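Local coordinates for glycerol dehydrogenase (Schizosaccharomyces pombe, PDB 1TA9), which catalyses the NAD(+)-dependent oxidation of glycerol to dihydroxyacetone, probably with a catalytic zinc ion, and serves in glycerol assimilation, at residues Ile65-Gln70 with Pro205-Leu210; Lys92-Leu97 with Val148-Gly153; Thr122-Gly127 with Lys140-Asp145; Ala316-Met321 with Glu335-Gly340; Pro368-Glu373 with Ala416-Ser421. One frame throughout, in Å; residues are numbered along the deposited sequence.

Contact 1. Residues Ile65-Gln70 with Pro205-Leu210; sequences IFTSPQ and PLNPNL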
# COMPACT_ATOMS: atom_id res chain seq x y z
N ILE B 65 32.31 -12.51 -15.25
CA ILE B 65 32.31 -12.54 -16.71
C ILE B 65 30.95 -12.40 -17.40
O ILE B 65 29.98 -13.03 -17.00
CB ILE B 65 32.94 -13.86 -17.21
CG1 ILE B 65 34.35 -14.02 -16.62
CG2 ILE B 65 32.96 -13.90 -18.73
CD1 ILE B 65 35.01 -15.36 -16.92
N PHE B 66 30.92 -11.58 -18.44
CA PHE B 66 29.73 -11.37 -19.25
C PHE B 66 30.16 -11.72 -20.66
O PHE B 66 31.25 -11.34 -21.10
CB PHE B 66 29.26 -9.91 -19.17
CG PHE B 66 28.06 -9.60 -20.04
CD1 PHE B 66 28.23 -9.19 -21.36
CD2 PHE B 66 26.77 -9.73 -19.53
CE1 PHE B 66 27.12 -8.91 -22.16
CE2 PHE B 66 25.66 -9.45 -20.32
CZ PHE B 66 25.83 -9.04 -21.64
N THR B 67 29.31 -12.46 -21.37
CA THR B 67 29.63 -12.90 -22.72
C THR B 67 28.46 -12.59 -23.66
O THR B 67 27.30 -12.65 -23.26
CB THR B 67 29.97 -14.41 -22.73
OG1 THR B 67 30.48 -14.79 -24.01
CG2 THR B 67 28.73 -15.23 -22.40
N SER B 68 28.77 -12.26 -24.91
CA SER B 68 27.70 -11.92 -25.85
C SER B 68 28.09 -11.95 -27.31
O SER B 68 29.28 -11.99 -27.66
CB SER B 68 27.19 -10.52 -25.51
OG SER B 68 26.38 -9.97 -26.54
N PRO B 69 27.09 -11.98 -28.20
CA PRO B 69 27.41 -11.98 -29.63
C PRO B 69 27.81 -10.52 -29.86
O PRO B 69 27.46 -9.66 -29.03
CB PRO B 69 26.06 -12.28 -30.29
CG PRO B 69 25.35 -13.13 -29.25
CD PRO B 69 25.69 -12.39 -27.97
N GLN B 70 28.52 -10.23 -30.94
CA GLN B 70 28.90 -8.85 -31.20
C GLN B 70 27.71 -8.00 -31.62
O GLN B 70 27.65 -6.81 -31.29
CB GLN B 70 29.97 -8.80 -32.28
CG GLN B 70 31.27 -9.47 -31.88
CD GLN B 70 32.31 -9.40 -32.97
OE1 GLN B 70 32.20 -10.08 -34.00
NE2 GLN B 70 33.31 -8.55 -32.77
N PRO B 205 34.80 -21.07 -27.44
CA PRO B 205 35.47 -19.98 -26.72
C PRO B 205 34.80 -18.62 -26.86
O PRO B 205 34.91 -17.78 -25.97
CB PRO B 205 36.89 -20.01 -27.30
CG PRO B 205 36.67 -20.50 -28.70
CD PRO B 205 35.66 -21.62 -28.50
N LEU B 206 34.09 -18.41 -27.97
CA LEU B 206 33.40 -17.14 -28.20
C LEU B 206 31.98 -17.40 -28.70
O LEU B 206 31.67 -18.49 -29.18
CB LEU B 206 34.15 -16.32 -29.25
CG LEU B 206 35.60 -15.92 -28.94
CD1 LEU B 206 36.28 -15.44 -30.21
CD2 LEU B 206 35.62 -14.84 -27.87
N ASN B 207 31.11 -16.40 -28.57
CA ASN B 207 29.72 -16.51 -29.02
C ASN B 207 29.66 -16.24 -30.51
O ASN B 207 30.59 -15.68 -31.08
CB ASN B 207 28.83 -15.46 -28.34
CG ASN B 207 28.56 -15.79 -26.89
OD1 ASN B 207 29.45 -15.74 -26.05
ND2 ASN B 207 27.31 -16.13 -26.59
N PRO B 208 28.55 -16.64 -31.17
CA PRO B 208 28.44 -16.39 -32.61
C PRO B 208 28.58 -14.87 -32.73
O PRO B 208 28.21 -14.14 -31.81
CB PRO B 208 27.02 -16.86 -32.92
CG PRO B 208 26.84 -18.00 -31.96
CD PRO B 208 27.43 -17.46 -30.68
N ASN B 209 29.10 -14.40 -33.85
CA ASN B 209 29.31 -12.97 -34.02
C ASN B 209 28.06 -12.14 -34.24
O ASN B 209 27.93 -11.05 -33.68
CB ASN B 209 30.32 -12.74 -35.14
CG ASN B 209 31.60 -13.54 -34.92
OD1 ASN B 209 31.62 -14.76 -35.11
ND2 ASN B 209 32.65 -12.85 -34.51
N LEU B 210 27.14 -12.65 -35.04
CA LEU B 210 25.90 -11.94 -35.32
C LEU B 210 24.70 -12.87 -35.34
O LEU B 210 24.75 -13.95 -35.93
CB LEU B 210 25.98 -11.24 -36.68
CG LEU B 210 24.66 -10.72 -37.30
CD1 LEU B 210 24.14 -9.53 -36.52
CD2 LEU B 210 24.90 -10.33 -38.76
O HOH W 1 30.80 -12.80 -30.24

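Contact 2. Residues Lys92-Leu97 with Val148-Gly153; sequences KSAVVL and VIIGVG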
# COMPACT_ATOMS: atom_id res chain seq x y z
N LYS B 92 33.77 -9.93 -49.39
CA LYS B 92 34.17 -10.66 -50.60
C LYS B 92 33.57 -12.05 -50.78
O LYS B 92 33.06 -12.36 -51.85
CB LYS B 92 35.70 -10.76 -50.65
N SER B 93 33.62 -12.88 -49.74
CA SER B 93 33.09 -14.23 -49.87
C SER B 93 32.42 -14.75 -48.60
O SER B 93 32.95 -14.59 -47.50
CB SER B 93 34.20 -15.18 -50.30
OG SER B 93 33.69 -16.49 -50.49
N ALA B 94 31.28 -15.41 -48.77
CA ALA B 94 30.54 -15.96 -47.65
C ALA B 94 29.85 -17.28 -47.98
O ALA B 94 29.48 -17.53 -49.13
CB ALA B 94 29.50 -14.94 -47.17
N VAL B 95 29.69 -18.12 -46.97
CA VAL B 95 29.02 -19.40 -47.14
C VAL B 95 27.64 -19.29 -46.51
O VAL B 95 27.49 -18.78 -45.40
CB VAL B 95 29.78 -20.55 -46.43
CG1 VAL B 95 28.90 -21.79 -46.32
CG2 VAL B 95 31.04 -20.90 -47.21
N VAL B 96 26.62 -19.74 -47.23
CA VAL B 96 25.26 -19.71 -46.70
C VAL B 96 24.81 -21.16 -46.60
O VAL B 96 24.73 -21.87 -47.60
CB VAL B 96 24.30 -18.91 -47.61
CG1 VAL B 96 22.88 -18.99 -47.05
CG2 VAL B 96 24.74 -17.46 -47.68
N LEU B 97 24.53 -21.59 -45.37
CA LEU B 97 24.10 -22.96 -45.11
C LEU B 97 22.66 -23.03 -44.63
O LEU B 97 22.28 -22.36 -43.68
CB LEU B 97 25.01 -23.58 -44.05
CG LEU B 97 24.68 -25.00 -43.58
CD1 LEU B 97 24.91 -25.98 -44.73
CD2 LEU B 97 25.54 -25.36 -42.39
N VAL B 148 33.26 -15.84 -43.89
CA VAL B 148 32.27 -16.04 -42.84
C VAL B 148 31.31 -17.17 -43.17
O VAL B 148 31.06 -17.46 -44.34
CB VAL B 148 31.46 -14.74 -42.61
CG1 VAL B 148 30.64 -14.41 -43.86
CG2 VAL B 148 30.54 -14.90 -41.40
N ILE B 149 30.79 -17.82 -42.14
CA ILE B 149 29.85 -18.92 -42.30
C ILE B 149 28.48 -18.43 -41.84
O ILE B 149 28.33 -17.99 -40.70
CB ILE B 149 30.25 -20.14 -41.45
CG1 ILE B 149 31.70 -20.54 -41.75
CG2 ILE B 149 29.31 -21.30 -41.72
CD1 ILE B 149 31.94 -20.98 -43.17
N ILE B 150 27.49 -18.50 -42.72
CA ILE B 150 26.14 -18.06 -42.39
C ILE B 150 25.17 -19.23 -42.31
O ILE B 150 24.90 -19.90 -43.31
CB ILE B 150 25.61 -17.07 -43.45
CG1 ILE B 150 26.61 -15.94 -43.67
CG2 ILE B 150 24.27 -16.50 -43.00
CD1 ILE B 150 26.20 -14.96 -44.76
N GLY B 151 24.65 -19.48 -41.11
CA GLY B 151 23.70 -20.56 -40.91
C GLY B 151 22.29 -20.00 -40.85
O GLY B 151 21.99 -19.13 -40.04
N VAL B 152 21.41 -20.51 -41.72
CA VAL B 152 20.03 -20.04 -41.77
C VAL B 152 19.05 -21.18 -41.52
O VAL B 152 19.00 -22.14 -42.29
CB VAL B 152 19.71 -19.41 -43.14
CG1 VAL B 152 18.36 -18.72 -43.10
CG2 VAL B 152 20.80 -18.43 -43.54
N GLY B 153 18.26 -21.08 -40.44
CA GLY B 153 17.29 -22.12 -40.15
C GLY B 153 17.13 -22.47 -38.68
O GLY B 153 17.17 -21.60 -37.81

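Contact 3. Residues Thr122-Gly127 with Lys140-Asp145; sequences TKLVFG and KQCPDD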
# COMPACT_ATOMS: atom_id res chain seq x y z
N THR B 122 28.85 -18.99 -51.49
CA THR B 122 28.87 -20.44 -51.62
C THR B 122 27.60 -20.96 -50.97
O THR B 122 27.44 -20.89 -49.75
CB THR B 122 30.08 -21.05 -50.90
OG1 THR B 122 31.29 -20.51 -51.45
CG2 THR B 122 30.10 -22.57 -51.08
N LYS B 123 26.68 -21.46 -51.79
CA LYS B 123 25.41 -21.97 -51.30
C LYS B 123 25.49 -23.47 -51.01
O LYS B 123 25.64 -24.28 -51.92
CB LYS B 123 24.31 -21.68 -52.32
CG LYS B 123 24.15 -20.20 -52.63
CD LYS B 123 23.08 -19.94 -53.69
CE LYS B 123 23.47 -20.55 -55.03
NZ LYS B 123 22.45 -20.27 -56.08
N LEU B 124 25.39 -23.82 -49.74
CA LEU B 124 25.44 -25.21 -49.32
C LEU B 124 24.10 -25.66 -48.75
O LEU B 124 23.39 -24.87 -48.12
CB LEU B 124 26.53 -25.42 -48.27
CG LEU B 124 27.95 -25.02 -48.64
CD1 LEU B 124 28.87 -25.31 -47.47
CD2 LEU B 124 28.41 -25.78 -49.88
N VAL B 125 23.75 -26.92 -48.98
CA VAL B 125 22.49 -27.45 -48.48
C VAL B 125 22.74 -28.38 -47.30
O VAL B 125 23.43 -29.39 -47.43
CB VAL B 125 21.73 -28.23 -49.57
CG1 VAL B 125 20.41 -28.75 -49.01
CG2 VAL B 125 21.47 -27.33 -50.77
N PHE B 126 22.17 -28.04 -46.15
CA PHE B 126 22.32 -28.86 -44.97
C PHE B 126 21.53 -30.14 -45.21
O PHE B 126 20.36 -30.09 -45.59
CB PHE B 126 21.77 -28.14 -43.74
CG PHE B 126 21.94 -28.91 -42.46
CD1 PHE B 126 20.87 -29.08 -41.59
CD2 PHE B 126 23.18 -29.45 -42.12
CE1 PHE B 126 21.03 -29.79 -40.39
CE2 PHE B 126 23.35 -30.16 -40.93
CZ PHE B 126 22.27 -30.33 -40.07
N GLY B 127 22.18 -31.28 -45.01
CA GLY B 127 21.52 -32.55 -45.23
C GLY B 127 20.55 -32.92 -44.12
O GLY B 127 20.03 -34.04 -44.09
N LYS B 140 34.44 -29.20 -46.21
CA LYS B 140 35.26 -29.44 -47.39
C LYS B 140 34.69 -28.74 -48.63
O LYS B 140 35.37 -28.63 -49.65
CB LYS B 140 35.39 -30.94 -47.65
N GLN B 141 33.45 -28.28 -48.53
CA GLN B 141 32.79 -27.59 -49.64
C GLN B 141 32.91 -26.07 -49.50
O GLN B 141 32.39 -25.32 -50.32
CB GLN B 141 31.31 -27.99 -49.70
CG GLN B 141 31.08 -29.44 -50.09
CD GLN B 141 29.61 -29.83 -50.05
OE1 GLN B 141 28.78 -29.24 -50.74
NE2 GLN B 141 29.29 -30.84 -49.25
N CYS B 142 33.61 -25.63 -48.46
CA CYS B 142 33.79 -24.21 -48.21
C CYS B 142 35.12 -23.73 -48.79
O CYS B 142 36.18 -24.24 -48.43
CB CYS B 142 33.75 -23.92 -46.71
SG CYS B 142 32.21 -24.39 -45.88
N PRO B 143 35.08 -22.74 -49.70
CA PRO B 143 36.30 -22.20 -50.32
C PRO B 143 37.29 -21.70 -49.27
O PRO B 143 36.90 -21.19 -48.22
CB PRO B 143 35.77 -21.08 -51.20
CG PRO B 143 34.44 -21.62 -51.63
CD PRO B 143 33.88 -22.18 -50.34
N ASP B 144 38.58 -21.82 -49.56
CA ASP B 144 39.63 -21.39 -48.64
C ASP B 144 39.59 -19.89 -48.35
O ASP B 144 40.07 -19.45 -47.31
CB ASP B 144 41.01 -21.76 -49.18
CG ASP B 144 41.19 -23.26 -49.32
OD1 ASP B 144 41.00 -23.98 -48.32
OD2 ASP B 144 41.52 -23.71 -50.44
N ASP B 145 39.03 -19.12 -49.28
CA ASP B 145 38.96 -17.68 -49.09
C ASP B 145 37.64 -17.26 -48.46
O ASP B 145 37.28 -16.08 -48.50
CB ASP B 145 39.17 -16.96 -50.43
CG ASP B 145 38.03 -17.21 -51.41
OD1 ASP B 145 37.67 -18.38 -51.62
OD2 ASP B 145 37.51 -16.22 -51.97
O HOH W 2 25.48 -28.40 -50.74

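Contact 4. Residues Ala316-Met321 with Glu335-Gly340; sequences AIHNGM and EKVAYG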
# COMPACT_ATOMS: atom_id res chain seq x y z
N ALA B 316 17.93 -29.85 -17.14
CA ALA B 316 18.44 -31.18 -16.82
C ALA B 316 17.26 -32.15 -16.91
O ALA B 316 17.39 -33.28 -17.40
CB ALA B 316 19.03 -31.19 -15.42
N ILE B 317 16.09 -31.71 -16.45
CA ILE B 317 14.89 -32.52 -16.49
C ILE B 317 14.46 -32.73 -17.94
O ILE B 317 14.00 -33.81 -18.31
CB ILE B 317 13.76 -31.87 -15.67
CG1 ILE B 317 14.17 -31.82 -14.20
CG2 ILE B 317 12.46 -32.66 -15.83
CD1 ILE B 317 13.29 -30.97 -13.33
N HIS B 318 14.61 -31.69 -18.75
CA HIS B 318 14.26 -31.78 -20.17
C HIS B 318 15.11 -32.88 -20.81
O HIS B 318 14.60 -33.69 -21.59
CB HIS B 318 14.52 -30.44 -20.87
CG HIS B 318 14.78 -30.57 -22.34
ND1 HIS B 318 15.99 -31.00 -22.85
CD2 HIS B 318 13.99 -30.33 -23.41
CE1 HIS B 318 15.93 -31.01 -24.17
NE2 HIS B 318 14.73 -30.61 -24.54
N ASN B 319 16.40 -32.91 -20.47
CA ASN B 319 17.30 -33.91 -21.02
C ASN B 319 16.95 -35.31 -20.52
O ASN B 319 17.06 -36.29 -21.26
CB ASN B 319 18.75 -33.58 -20.66
CG ASN B 319 19.22 -32.28 -21.28
OD1 ASN B 319 18.72 -31.86 -22.32
ND2 ASN B 319 20.20 -31.64 -20.65
N GLY B 320 16.52 -35.41 -19.27
CA GLY B 320 16.15 -36.70 -18.72
C GLY B 320 14.90 -37.24 -19.40
O GLY B 320 14.80 -38.44 -19.68
N MET B 321 13.94 -36.35 -19.67
CA MET B 321 12.68 -36.72 -20.32
C MET B 321 12.88 -37.35 -21.68
O MET B 321 12.16 -38.28 -22.06
CB MET B 321 11.79 -35.48 -20.50
CG MET B 321 11.20 -34.91 -19.23
SD MET B 321 10.23 -33.42 -19.61
CE MET B 321 11.29 -32.14 -18.97
N GLU B 335 8.45 -27.06 -25.25
CA GLU B 335 7.31 -27.73 -24.66
C GLU B 335 7.79 -28.59 -23.50
O GLU B 335 7.14 -28.68 -22.46
CB GLU B 335 6.59 -28.56 -25.73
CG GLU B 335 6.25 -27.71 -26.95
CD GLU B 335 5.60 -28.47 -28.10
OE1 GLU B 335 5.90 -29.67 -28.27
OE2 GLU B 335 4.81 -27.85 -28.84
N LYS B 336 8.95 -29.21 -23.68
CA LYS B 336 9.52 -30.04 -22.63
C LYS B 336 10.11 -29.17 -21.52
O LYS B 336 9.95 -29.46 -20.34
CB LYS B 336 10.60 -30.97 -23.21
CG LYS B 336 10.04 -32.09 -24.09
CD LYS B 336 11.14 -32.94 -24.71
CE LYS B 336 11.95 -32.16 -25.74
NZ LYS B 336 12.97 -33.02 -26.42
N VAL B 337 10.79 -28.09 -21.91
CA VAL B 337 11.41 -27.19 -20.93
C VAL B 337 10.37 -26.56 -20.01
O VAL B 337 10.62 -26.38 -18.81
CB VAL B 337 12.22 -26.07 -21.63
CG1 VAL B 337 12.59 -24.99 -20.61
CG2 VAL B 337 13.48 -26.64 -22.24
N ALA B 338 9.22 -26.20 -20.56
CA ALA B 338 8.17 -25.60 -19.75
C ALA B 338 7.75 -26.57 -18.65
O ALA B 338 7.65 -26.18 -17.48
CB ALA B 338 6.97 -25.24 -20.63
N TYR B 339 7.51 -27.83 -19.01
CA TYR B 339 7.13 -28.81 -18.00
C TYR B 339 8.27 -28.95 -16.99
O TYR B 339 8.05 -29.00 -15.79
CB TYR B 339 6.84 -30.17 -18.64
CG TYR B 339 6.13 -31.13 -17.70
CD1 TYR B 339 4.74 -31.17 -17.63
CD2 TYR B 339 6.86 -31.96 -16.83
CE1 TYR B 339 4.08 -32.02 -16.73
CE2 TYR B 339 6.21 -32.80 -15.92
CZ TYR B 339 4.82 -32.82 -15.87
OH TYR B 339 4.18 -33.64 -14.97
N GLY B 340 9.50 -28.99 -17.51
CA GLY B 340 10.67 -29.11 -16.65
C GLY B 340 10.81 -27.95 -15.68
O GLY B 340 11.33 -28.11 -14.58
O HOH W 3 14.34 -31.14 -27.51

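Contact 5. Residues Pro368-Glu373 with Ala416-Ser421; sequences PITLEE and AVDSYS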
# COMPACT_ATOMS: atom_id res chain seq x y z
N PRO B 368 2.00 -27.46 -22.64
CA PRO B 368 1.53 -28.61 -21.87
C PRO B 368 1.98 -28.55 -20.41
O PRO B 368 3.15 -28.28 -20.14
CB PRO B 368 2.14 -29.80 -22.61
CG PRO B 368 3.44 -29.24 -23.11
CD PRO B 368 3.02 -27.87 -23.62
N ILE B 369 1.06 -28.78 -19.48
CA ILE B 369 1.39 -28.75 -18.06
C ILE B 369 1.03 -30.05 -17.36
O ILE B 369 1.11 -30.14 -16.14
CB ILE B 369 0.69 -27.59 -17.33
CG1 ILE B 369 -0.83 -27.73 -17.45
CG2 ILE B 369 1.17 -26.26 -17.89
CD1 ILE B 369 -1.61 -26.72 -16.61
N THR B 370 0.64 -31.06 -18.14
CA THR B 370 0.28 -32.36 -17.58
C THR B 370 0.91 -33.47 -18.41
O THR B 370 1.25 -33.26 -19.58
CB THR B 370 -1.25 -32.57 -17.58
OG1 THR B 370 -1.74 -32.46 -18.92
CG2 THR B 370 -1.93 -31.54 -16.70
N LEU B 371 1.05 -34.64 -17.81
CA LEU B 371 1.62 -35.80 -18.51
C LEU B 371 0.72 -36.19 -19.67
O LEU B 371 1.19 -36.66 -20.71
CB LEU B 371 1.78 -36.97 -17.53
CG LEU B 371 2.82 -36.77 -16.42
CD1 LEU B 371 2.71 -37.88 -15.38
CD2 LEU B 371 4.22 -36.75 -17.04
N GLU B 372 -0.59 -35.99 -19.49
CA GLU B 372 -1.56 -36.31 -20.52
C GLU B 372 -1.24 -35.49 -21.77
O GLU B 372 -1.15 -36.03 -22.87
CB GLU B 372 -2.98 -35.98 -20.04
CG GLU B 372 -4.07 -36.26 -21.07
CD GLU B 372 -4.45 -37.73 -21.16
OE1 GLU B 372 -5.02 -38.14 -22.19
OE2 GLU B 372 -4.21 -38.48 -20.19
N GLU B 373 -1.06 -34.18 -21.60
CA GLU B 373 -0.76 -33.30 -22.72
C GLU B 373 0.59 -33.62 -23.35
O GLU B 373 0.75 -33.51 -24.57
CB GLU B 373 -0.81 -31.84 -22.29
CG GLU B 373 -2.15 -31.43 -21.71
CD GLU B 373 -2.13 -30.02 -21.16
OE1 GLU B 373 -2.47 -29.08 -21.91
OE2 GLU B 373 -1.75 -29.86 -19.98
N ALA B 416 4.25 -34.93 -9.23
CA ALA B 416 3.62 -33.88 -8.44
C ALA B 416 3.12 -32.77 -9.37
O ALA B 416 2.00 -32.28 -9.22
CB ALA B 416 4.60 -33.31 -7.42
N VAL B 417 3.95 -32.37 -10.33
CA VAL B 417 3.54 -31.34 -11.27
C VAL B 417 2.22 -31.76 -11.93
O VAL B 417 1.28 -30.98 -12.02
CB VAL B 417 4.60 -31.13 -12.38
CG1 VAL B 417 4.04 -30.22 -13.48
CG2 VAL B 417 5.87 -30.51 -11.78
N ASP B 418 2.16 -33.00 -12.38
CA ASP B 418 0.95 -33.51 -13.03
C ASP B 418 -0.29 -33.37 -12.15
O ASP B 418 -1.33 -32.90 -12.60
CB ASP B 418 1.15 -34.97 -13.42
CG ASP B 418 -0.03 -35.53 -14.20
OD1 ASP B 418 -0.32 -35.00 -15.30
OD2 ASP B 418 -0.66 -36.48 -13.71
N SER B 419 -0.18 -33.77 -10.88
CA SER B 419 -1.31 -33.66 -9.97
C SER B 419 -1.67 -32.20 -9.67
O SER B 419 -2.85 -31.85 -9.59
CB SER B 419 -1.02 -34.39 -8.66
OG SER B 419 -0.90 -35.79 -8.87
N TYR B 420 -0.66 -31.36 -9.47
CA TYR B 420 -0.89 -29.95 -9.18
C TYR B 420 -1.63 -29.29 -10.35
O TYR B 420 -2.60 -28.56 -10.16
CB TYR B 420 0.44 -29.20 -8.97
CG TYR B 420 1.22 -29.54 -7.71
CD1 TYR B 420 0.83 -30.56 -6.85
CD2 TYR B 420 2.38 -28.83 -7.40
CE1 TYR B 420 1.60 -30.88 -5.70
CE2 TYR B 420 3.15 -29.14 -6.27
CZ TYR B 420 2.76 -30.16 -5.43
OH TYR B 420 3.53 -30.45 -4.32
N SER B 421 -1.14 -29.53 -11.57
CA SER B 421 -1.75 -28.95 -12.77
C SER B 421 -3.18 -29.46 -12.95
O SER B 421 -4.07 -28.69 -13.28
CB SER B 421 -0.91 -29.30 -14.01
OG SER B 421 0.35 -28.64 -13.98
O HOH W 4 -2.06 -36.09 -16.88

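Contact 1. Residues Ile65-Gln70 with Pro205-Leu210
T67 and Q70 reach across to N207 and N209, so polar side chains mark both ends of this buried meeting of the end of strand 64-67 with the loop before strand 210-214. Three direct hydrogen bonds cross it. T67 OG1 donates to N207 OD1 at 2.5 Å, a length short enough to be treated with caution. Rotation of T67 to chi1 -171° sends its hydroxyl away from the backbone N and over to the asparagine. At the far end N209 ND2 gives Q70 OE1 a straight bond of 2.9 Å (171° at the hydrogen); Q70 OE1 lies in the amide plane of N209, while ND2 stands above the Q70 carbonyl plane, and the two amides are turned 67° apart. N209 OD1 is taken by S172 N. The backbone bond from Q70 N to N209 O, also 2.9 Å, is weak.

Water 1 lies 3.1 Å from S68 O and 3.0 Å from N207 O and can donate to either, though it has more acceptors in reach than protons. C-H...O and carbon-to-oxygen approaches make up the middle, where P69 CA comes to 3.2 Å from P208 O and N207 CB packs on S68 O at 3.6 Å.

Around this seam, N207 ND2 bonds T185 O and E307 OE2, L304 of helix 289-307 covers S68 and P69, and P208 rests on strand 172-176. Strand 65-67 continues as an antiparallel pair with a strand of a second subunit, whose K71 also bonds T67 OG1.

Contact 2. Residues Lys92-Leu97 with Val148-Gly153
V95 and L97 exchange backbone hydrogen bonds with V148, I150 and V152, which makes strands 93-97 and 148-153 parallel neighbours running 20° apart. The tight part runs from V95 and V148 onward. V95 N meets V148 O at 3.0 Å, I150 N meets V95 O at 2.7 Å, L97 N meets I150 O at 2.7 Å and V152 N meets L97 O at 2.8 Å. The second is the most bent of the four, at 150°, and there I150 CB also closes to 3.2 Å from V95 O.

The N-terminal end is slacker: S93 O and V148 N stand 3.8 Å apart, and V148 N, although buried, has no partner anywhere in the model. Contact there falls to side chains, A94 CB touching V148 CG1 at 3.5 Å. On the other face of the sheet, I149 CD1 lies alongside V95 CB at 3.9 Å, brought there by chi1 -54° and a second bend at chi2. V96 and I150 share the face of A94 and V148, where W103 and L114 of helix 100-115 cover them; V152 touches V102 and I110 of the same helix.

Parallel strands within a helix-flanked sheet, leading through G153, whose backbone angles call for glycine, to G155-D159, which probably bind NAD(+), are consistent with a Rossmann-like dinucleotide-binding domain.

Contact 3. Residues Thr122-Gly127 with Lys140-Asp145
T122 and L124 pack on Q141, C142 and P143 in a small, partly buried contact that joins edge strand 120-125 to the loop between helix 132-139 and strand 148-153. No direct hydrogen bond crosses it, so van der Waals approach carries the evidence. T122 OG1 comes to 3.3 Å from P143 CD and equally to P143 CG, while T122 CG2 rests 3.7 Å from Q141 O.

L124 divides its two methyl groups between neighbouring residues. With chi1 near -57°, its CG sits beside the backbone N; CD1 then meets C142 SG at 3.8 Å, and CD2 touches Q141 CB at 3.7 Å and Q141 OE1 at 3.6 Å. The contact closes the first half of a beta-alpha-beta crossover: from strand 120-125 the chain passes through helix 132-139 and returns as strand 148-153, on the far side of strand 93-98. V95 and L97 of that intervening strand pack on L124 as well.

Toward solvent the link is aqueous. Water 2 accepts from V125 N at 2.9 Å and donates weakly to Q141 OE1 at 3.4 Å, spanning the edge strand and the exposed glutamine. Q141 NE2 turns back to its own helix, with a weak hydrogen bond to K137 O.

Contact 4. Residues Ala316-Met321 with Glu335-Gly340
I317, H318 and M321 face K336, V337 and G340 across two helix segments whose axes approach to 8.3 Å at a crossing angle of 121°. Such closeness is consistent with G340 at the crossing: lacking a side chain, it lets M321 CE come to 3.9 Å from its CA, and I317 CD1 to 3.7 Å from its O. M321 follows an extended course to SD and bends only at chi3 (-107°), which lays CE on the neighbouring helix, 3.3 Å from K336 O.

H318 meets the aliphatic part of K336. Its CD2 is 3.5 Å from K336 CB and its NE2 is 3.4 Å from K336 CE, both approaches oblique to the ring; V337 CG2 adds a similar oblique touch on CD2. The charged end of the lysine is joined to the ring through water 3, which lies in the imidazole plane at 3.0 Å from H318 NE2 and accepts from K336 NZ at 2.6 Å. On the ring's other nitrogen, ND1 donates to N319 OD1, a partner lying in the ring plane. Two polar contacts at separate ring nitrogens therefore limit its rotation.

Both helices bring in zinc ligands, H315 on 313-322 and H333 on 333-347, with D232 as the third. H318 packs edge-to-face with H333 and V337 touches H315 and D232, a second shell round the metal site of this iron-containing alcohol dehydrogenase family member.

Contact 5. Residues Pro368-Glu373 with Ala416-Ser421
D418 projects from helix 416-421 onto the loop I369-T370 and the start of the short helix after it, and its atoms can be followed outward one by one. With chi1 at -175° its CG stands opposite the backbone N. CB lies 3.8 Å from L371 CD1, and CG runs past the same leucine, the two side chains crossing at about a right angle. OD1 serves the contact itself: L371 N donates to it at 2.9 Å with an N-H...O angle of 162°, approaching from above the carboxylate plane (38° out of it), while water 4 donates at 2.6 Å and accepts from E372 N. T370 CB also touches OD1. OD2 makes a salt bridge to R284 of a third subunit, a strong partner that would tend to keep the carboxylate ionised.

One helical turn on, S421 OG donates to I369 O at 2.7 Å, tilted from the carbonyl plane, and S421 CB packs on T370 CG2 at 3.6 Å. The receiving segment is itself braced. T370 is the N-cap of the short, weakly bonded helix about 371-373; its OG1 accepts from E373 N at 3.3 Å and donates to E373 OE2 at 2.8 Å. That same OE2 takes I369 N as well, so one carboxylate oxygen ties the cap to the residue before it.

Helix 333-347 presents Y339 to both L371 and V417, helix 352-364 sets M362 on I369 and F355 on V417 and S421, and W424, further along helix 407-428, packs on I369.

Contacts 2 and 3 share the parallel sheet: their centres are 8 Å apart, and T122 N lies 2.8 Å from A94 O, a probable hydrogen bond. Both are nested in the long loop closed by contact 1, whose nearest atoms are about 6 Å from contact 2. Contacts 4 and 5, 13 Å apart between centres, meet through Y339, whose CZ is 3.6 Å from V417 CG1; they belong to the helical part, across the chain's centre from contacts 1 to 3. The V337 side chain of contact 4 is about 4 Å from zinc, while that of N207 in contact 1 is about 11 Å from bound glycerol. Contact 5 lies away from these sites.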